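Local coordinates for protein inorganic pyrophosphatase (Shewanella sp. AS-11, PDB 6LL8) that probably hydrolyses inorganic diphosphate to two phosphates, using a cluster of divalent metal ions such as manganese or magnesium, at residues Thr119-Lys122 / Met123-Asp126; Ile161-Val164 / Glu165-Glu169. One frame throughout, in Å; residues are numbered along the deposited sequence. Where two conformers were deposited one is given.

Contact 1 (Thr119-Lys122 / Met123-Asp126)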
ATOM      1  N   THR A 119      -8.483   1.115   9.066  1.00  7.38           N
ATOM      2  CA  THR A 119      -9.895   0.854   9.452  1.00  7.83           C
ATOM      3  C   THR A 119      -9.925  -0.302  10.442  1.00  7.83           C
ATOM      4  O   THR A 119     -10.679  -0.272  11.445  1.00  8.78           O
ATOM      5  CB  THR A 119     -10.742   0.619   8.219  1.00  8.45           C
ATOM      6  OG1 THR A 119     -10.656   1.810   7.436  1.00  9.06           O
ATOM      7  CG2 THR A 119     -12.177   0.284   8.538  1.00  9.67           C
ATOM      8  N   VAL A 120      -9.149  -1.341  10.165  1.00  7.52           N
ATOM      9  CA  VAL A 120      -9.077  -2.511  11.065  1.00  7.60           C
ATOM     10  C   VAL A 120      -8.375  -2.109  12.368  1.00  7.57           C
ATOM     11  O   VAL A 120      -8.792  -2.519  13.453  1.00  8.32           O
ATOM     12  CB  VAL A 120      -8.372  -3.682  10.380  1.00  7.83           C
ATOM     13  CG1 VAL A 120      -8.472  -4.919  11.276  1.00  8.58           C
ATOM     14  CG2 VAL A 120      -8.954  -3.973   9.014  1.00  9.12           C
ATOM     15  N   ILE A 121      -7.312  -1.310  12.318  1.00  7.64           N
ATOM     16  CA  ILE A 121      -6.663  -0.866  13.559  1.00  7.72           C
ATOM     17  C   ILE A 121      -7.658  -0.072  14.397  1.00  7.68           C
ATOM     18  O   ILE A 121      -7.658  -0.233  15.612  1.00  8.91           O
ATOM     19  CB  ILE A 121      -5.374  -0.101  13.225  1.00  7.72           C
ATOM     20  CG1 ILE A 121      -4.375  -1.027  12.532  1.00  7.87           C
ATOM     21  CG2 ILE A 121      -4.783   0.511  14.474  1.00  8.82           C
ATOM     22  CD1 ILE A 121      -3.170  -0.325  11.939  1.00  8.27           C
ATOM     23  N   LYS A 122      -8.522   0.731  13.800  1.00  8.00           N
ATOM     24  CA  LYS A 122      -9.542   1.447  14.600  1.00  9.01           C
ATOM     25  C   LYS A 122     -10.427   0.421  15.296  1.00  8.87           C
ATOM     26  O   LYS A 122     -10.776   0.622  16.470  1.00  9.91           O
ATOM     27  CB  LYS A 122     -10.306   2.408  13.696  1.00 10.48           C
ATOM     28  CG  LYS A 122     -11.011   3.523  14.420  1.00 15.27           C
ATOM     29  CD  LYS A 122     -12.276   3.214  15.021  1.00 16.77           C
ATOM     30  CE  LYS A 122     -12.880   4.489  15.624  1.00 17.78           C
ATOM     31  NZ  LYS A 122     -14.185   4.131  16.166  1.00 18.59           N
ATOM     32  N   MET A 123     -10.793  -0.649  14.617  1.00  8.97           N
ATOM     33  CA  MET A 123     -11.592  -1.728  15.256  0.50  9.56           C
ATOM     34  C   MET A 123     -10.832  -2.308  16.447  1.00  9.50           C
ATOM     35  O   MET A 123     -11.469  -2.678  17.443  1.00 10.42           O
ATOM     36  CB  MET A 123     -11.893  -2.867  14.280  0.50 10.19           C
ATOM     37  CG  MET A 123     -12.832  -2.487  13.175  0.50  9.99           C
ATOM     38  SD  MET A 123     -12.844  -3.851  11.963  0.50 11.61           S
ATOM     39  CE  MET A 123     -13.908  -3.167  10.697  0.50 17.86           C
ATOM     40  N   MET A 124      -9.516  -2.386  16.362  1.00  8.80           N
ATOM     41  CA  MET A 124      -8.723  -2.876  17.507  1.00  9.04           C
ATOM     42  C   MET A 124      -8.783  -1.898  18.677  1.00  8.90           C
ATOM     43  O   MET A 124      -8.972  -2.320  19.835  1.00 10.09           O
ATOM     44  CB  MET A 124      -7.288  -3.131  17.057  1.00  8.88           C
ATOM     45  CG  MET A 124      -7.167  -4.161  15.983  1.00  9.98           C
ATOM     46  SD  MET A 124      -5.498  -4.371  15.310  1.00 11.28           S
ATOM     47  CE  MET A 124      -4.720  -5.230  16.654  1.00 11.46           C
ATOM     48  N   TYR A 125      -8.668  -0.607  18.422  1.00  8.85           N
ATOM     49  CA  TYR A 125      -8.817   0.380  19.499  1.00  9.59           C
ATOM     50  C   TYR A 125     -10.190   0.210  20.151  1.00 10.07           C
ATOM     51  O   TYR A 125     -10.285   0.273  21.386  1.00 11.46           O
ATOM     52  CB  TYR A 125      -8.688   1.822  19.011  1.00  9.46           C
ATOM     53  CG  TYR A 125      -7.279   2.326  18.873  1.00  8.92           C
ATOM     54  CD1 TYR A 125      -6.534   2.166  17.716  1.00  9.33           C
ATOM     55  CD2 TYR A 125      -6.754   3.117  19.873  1.00  9.73           C
ATOM     56  CE1 TYR A 125      -5.263   2.696  17.602  1.00  9.19           C
ATOM     57  CE2 TYR A 125      -5.482   3.650  19.778  1.00  9.16           C
ATOM     58  CZ  TYR A 125      -4.730   3.462  18.623  1.00  8.42           C
ATOM     59  OH  TYR A 125      -3.482   4.030  18.543  1.00  9.33           O
ATOM     60  N   ASP A 126     -11.231   0.025  19.353  1.00 10.29           N
ATOM     61  CA  ASP A 126     -12.603  -0.135  19.883  1.00 11.87           C
ATOM     62  C   ASP A 126     -12.661  -1.387  20.753  1.00 11.04           C
ATOM     63  O   ASP A 126     -13.286  -1.357  21.836  1.00 13.29           O
ATOM     64  CB  ASP A 126     -13.645  -0.269  18.775  1.00 14.80           C
ATOM     65  CG  ASP A 126     -13.874   0.947  17.908  1.00 19.69           C
ATOM     66  OD1 ASP A 126     -13.527   2.025  18.311  1.00 20.57           O
ATOM     67  OD2 ASP A 126     -14.463   0.756  16.805  1.00 24.81           O
TER
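Lys122 reaches forward to Asp126 and Ile121 lies beside Tyr125, two i to i+4 pairs on adjacent sides of helix 117-128, which packs on the parallel sheet of the DHH domain. The backbone bonds are those of a regular alpha-helix: Met123 N, Met124 N, Tyr125 N and Asp126 N donate to the carbonyl oxygens of Thr119, Val120, Ile121 and Lys122. The bond from Met123 N to Thr119 O is the longest, 3.2 Å.

The apolar pair faces inward. CG2 of Ile121 touches the Tyr125 ring 3.8 Å from CE1, the two side chains running alongside each other in the same direction. Ile121 O lies in the ring plane at its edge, 3.4 Å from CD1 of Tyr125. A beta-branched isoleucine suits this place because one branch meets the ring while the side chain also packs on Val93 and Met140. Tyrosine adds a polar end to its apolar ring: its hydroxyl is hydrogen-bonded to Ala22 O, tying helix 117-128 to helix 14-29. Met124, a flexible side chain, packs on Leu23 and Leu26 of that same helix.

The charged ends lie toward the surface, though the Lys122 side chain also packs on Met140. CG of Lys122 stands opposite the backbone N (chi1 -159°), and a bend at chi2 (-81°) followed by an extended chain carries the ammonium to the carboxylate. The salt bridge is forked but uneven: NZ of Lys122 is 3.1 Å from OD1 of Asp126, on its syn lone pair, and a weaker 3.4 Å from OD2.

Contact 2 (Ile161-Val164 / Glu165-Glu169)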
ATOM      1  N   ILE A 161     -15.795   4.491   5.634  1.00  9.51           N
ATOM      2  CA  ILE A 161     -16.415   5.834   5.659  1.00  9.88           C
ATOM      3  C   ILE A 161     -16.738   6.205   7.093  1.00  9.97           C
ATOM      4  O   ILE A 161     -16.400   7.318   7.544  1.00 11.20           O
ATOM      5  CB  ILE A 161     -17.629   5.891   4.744  1.00 11.00           C
ATOM      6  CG1 ILE A 161     -17.209   5.663   3.297  1.00 11.88           C
ATOM      7  CG2 ILE A 161     -18.326   7.229   4.918  1.00 13.14           C
ATOM      8  CD1 ILE A 161     -18.341   5.504   2.321  1.00 14.62           C
ATOM      9  N   ARG A 162     -17.385   5.298   7.824  1.00 10.73           N
ATOM     10  CA  ARG A 162     -17.738   5.577   9.230  0.80 11.23           C
ATOM     11  C   ARG A 162     -16.470   5.814  10.039  1.00 10.64           C
ATOM     12  O   ARG A 162     -16.452   6.689  10.910  1.00 11.15           O
ATOM     13  CB  ARG A 162     -18.522   4.412   9.811  0.80 14.19           C
ATOM     14  CG  ARG A 162     -19.924   4.222   9.241  0.80 17.89           C
ATOM     15  CD  ARG A 162     -20.754   3.218  10.041  0.80 25.19           C
ATOM     16  NE  ARG A 162     -20.010   1.977  10.277  0.80 31.25           N
ATOM     17  CZ  ARG A 162     -20.155   0.834   9.609  0.80 30.44           C
ATOM     18  NH1 ARG A 162     -21.077   0.715   8.672  0.80 39.47           N
ATOM     19  NH2 ARG A 162     -19.401  -0.205   9.909  0.80 34.16           N
ATOM     20  N   CYS A 163     -15.417   5.056   9.755  1.00 10.85           N
ATOM     21  CA  CYS A 163     -14.157   5.235  10.479  0.50 10.51           C
ATOM     22  C   CYS A 163     -13.571   6.631  10.206  1.00  9.76           C
ATOM     23  O   CYS A 163     -13.154   7.325  11.133  1.00 10.26           O
ATOM     24  CB  CYS A 163     -13.296   4.068  10.050  0.50  8.96           C
ATOM     25  SG  CYS A 163     -11.835   3.965  11.066  0.50  9.01           S
ATOM     26  N   VAL A 164     -13.532   7.038   8.943  1.00 10.03           N
ATOM     27  CA  VAL A 164     -13.017   8.393   8.614  1.00  9.83           C
ATOM     28  C   VAL A 164     -13.861   9.449   9.346  1.00  9.26           C
ATOM     29  O   VAL A 164     -13.293  10.403   9.880  1.00 10.01           O
ATOM     30  CB  VAL A 164     -12.967   8.632   7.110  1.00  9.28           C
ATOM     31  CG1 VAL A 164     -12.835  10.116   6.779  1.00  9.71           C
ATOM     32  CG2 VAL A 164     -11.829   7.845   6.498  1.00 10.07           C
ATOM     33  N   GLU A 165     -15.180   9.308   9.318  1.00  9.95           N
ATOM     34  CA  GLU A 165     -16.032  10.324   9.976  1.00 10.73           C
ATOM     35  C   GLU A 165     -15.690  10.391  11.468  1.00 10.46           C
ATOM     36  O   GLU A 165     -15.587  11.490  12.040  1.00 11.40           O
ATOM     37  CB  GLU A 165     -17.496   9.976   9.729  1.00 12.16           C
ATOM     38  CG  GLU A 165     -17.911  10.205   8.286  1.00 12.91           C
ATOM     39  CD  GLU A 165     -19.288   9.693   7.912  1.00 18.44           C
ATOM     40  OE1 GLU A 165     -19.840   8.880   8.680  1.00 22.29           O
ATOM     41  OE2 GLU A 165     -19.732  10.043   6.798  1.00 21.37           O
ATOM     42  N   ALA A 166     -15.567   9.239  12.132  1.00  9.99           N
ATOM     43  CA  ALA A 166     -15.293   9.209  13.586  1.00 10.60           C
ATOM     44  C   ALA A 166     -13.901   9.779  13.870  1.00 10.28           C
ATOM     45  O   ALA A 166     -13.709  10.575  14.796  1.00 10.56           O
ATOM     46  CB  ALA A 166     -15.392   7.806  14.105  1.00 11.58           C
ATOM     47  N   LEU A 167     -12.910   9.373  13.064  1.00  9.68           N
ATOM     48  CA  LEU A 167     -11.537   9.855  13.274  1.00  9.73           C
ATOM     49  C   LEU A 167     -11.405  11.344  12.976  1.00  9.27           C
ATOM     50  O   LEU A 167     -10.640  12.026  13.674  1.00  9.80           O
ATOM     51  CB  LEU A 167     -10.552   9.046  12.429  1.00  9.45           C
ATOM     52  CG  LEU A 167     -10.422   7.588  12.815  1.00  9.68           C
ATOM     53  CD1 LEU A 167      -9.691   6.832  11.707  1.00 10.62           C
ATOM     54  CD2 LEU A 167      -9.694   7.403  14.133  1.00 10.57           C
ATOM     55  N   ALA A 168     -12.079  11.831  11.945  1.00  9.30           N
ATOM     56  CA  ALA A 168     -12.019  13.259  11.599  1.00  9.49           C
ATOM     57  C   ALA A 168     -12.545  14.077  12.779  1.00  9.61           C
ATOM     58  O   ALA A 168     -11.955  15.101  13.105  1.00 10.89           O
ATOM     59  CB  ALA A 168     -12.822  13.564  10.371  1.00  9.52           C
ATOM     60  N   GLU A 169     -13.609  13.618  13.428  1.00  9.77           N
ATOM     61  CA  GLU A 169     -14.166  14.346  14.608  1.00 11.67           C
ATOM     62  C   GLU A 169     -13.120  14.369  15.716  1.00 10.91           C
ATOM     63  O   GLU A 169     -12.867  15.414  16.298  1.00 12.42           O
ATOM     64  CB  GLU A 169     -15.479  13.693  15.039  1.00 14.13           C
ATOM     65  CG  GLU A 169     -16.168  14.324  16.235  1.00 15.37           C
ATOM     66  CD  GLU A 169     -17.509  13.701  16.590  1.00 16.90           C
ATOM     67  OE1 GLU A 169     -17.483  12.588  17.048  1.00 16.41           O
ATOM     68  OE2 GLU A 169     -18.560  14.365  16.436  1.00 18.86           O
TER
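Cys163 and Leu167 meet one turn apart on the inner side of helix 158-171, with SG of Cys163, in the conformer described, 3.6 Å from CD1 of Leu167. In that conformer SG is anti to the backbone N (chi1 -170°), which sets it beside the carbonyl carbon, on the Leu167 side. Leu167 also folds over the backbone, its CG 3.2 Å from Cys163 O, the same oxygen that accepts the hydrogen bond from Leu167 N at 2.8 Å. Here a compact sulfur and a branched leucine fit closely against Ile144 of helix 134-147, while Val164 and the small Ala168 fit against Phe176. With Leu167 cut back to an alanine, the Cys163 sulfur and Ile144 would probably lose a packing partner and a gap would open beside them.

The outer side is looser at the exposed Glu165 carboxylate, although Glu165 also touches Phe176 and Ile161 packs on Phe151 and Cys156. OE2 of Glu165 lies 3.7 Å from the CG2 methyl of Ile161, with no hydrogen bond or salt bridge between them, while Glu165 CG rests on Ile161 O. Helix 158-171 is thus amphipathic: regular backbone bonds serve both sides, but side-chain cohesion here comes from apolar packing, without a salt bridge.

In the fold
Contacts 1 and 2 are short stretches of two helices, 117-128 and 158-171; the centres of the two contacts lie about 12 Å apart, and they touch directly. In the conformer described, Cys163 SG is 3.4 Å from CB of Lys122 and 4.0 Å from CA of Thr119, while CD2 of Leu167 lies 4.1 Å from Lys122 CG. A hydrogen bond between Thr119 OG1 and Asp160 OD1 adds a polar tie, and Ile144 of helix 134-147 touches side chains of both contacts. Contact 1 is nearer the catalytic centre: the side chain of Val120 is about 5 Å from that of metal-binding His95, and that of Thr119 about 10 Å from the bound imidodiphosphate. The side chain of Val164 lies about 13 Å from a magnesium ion.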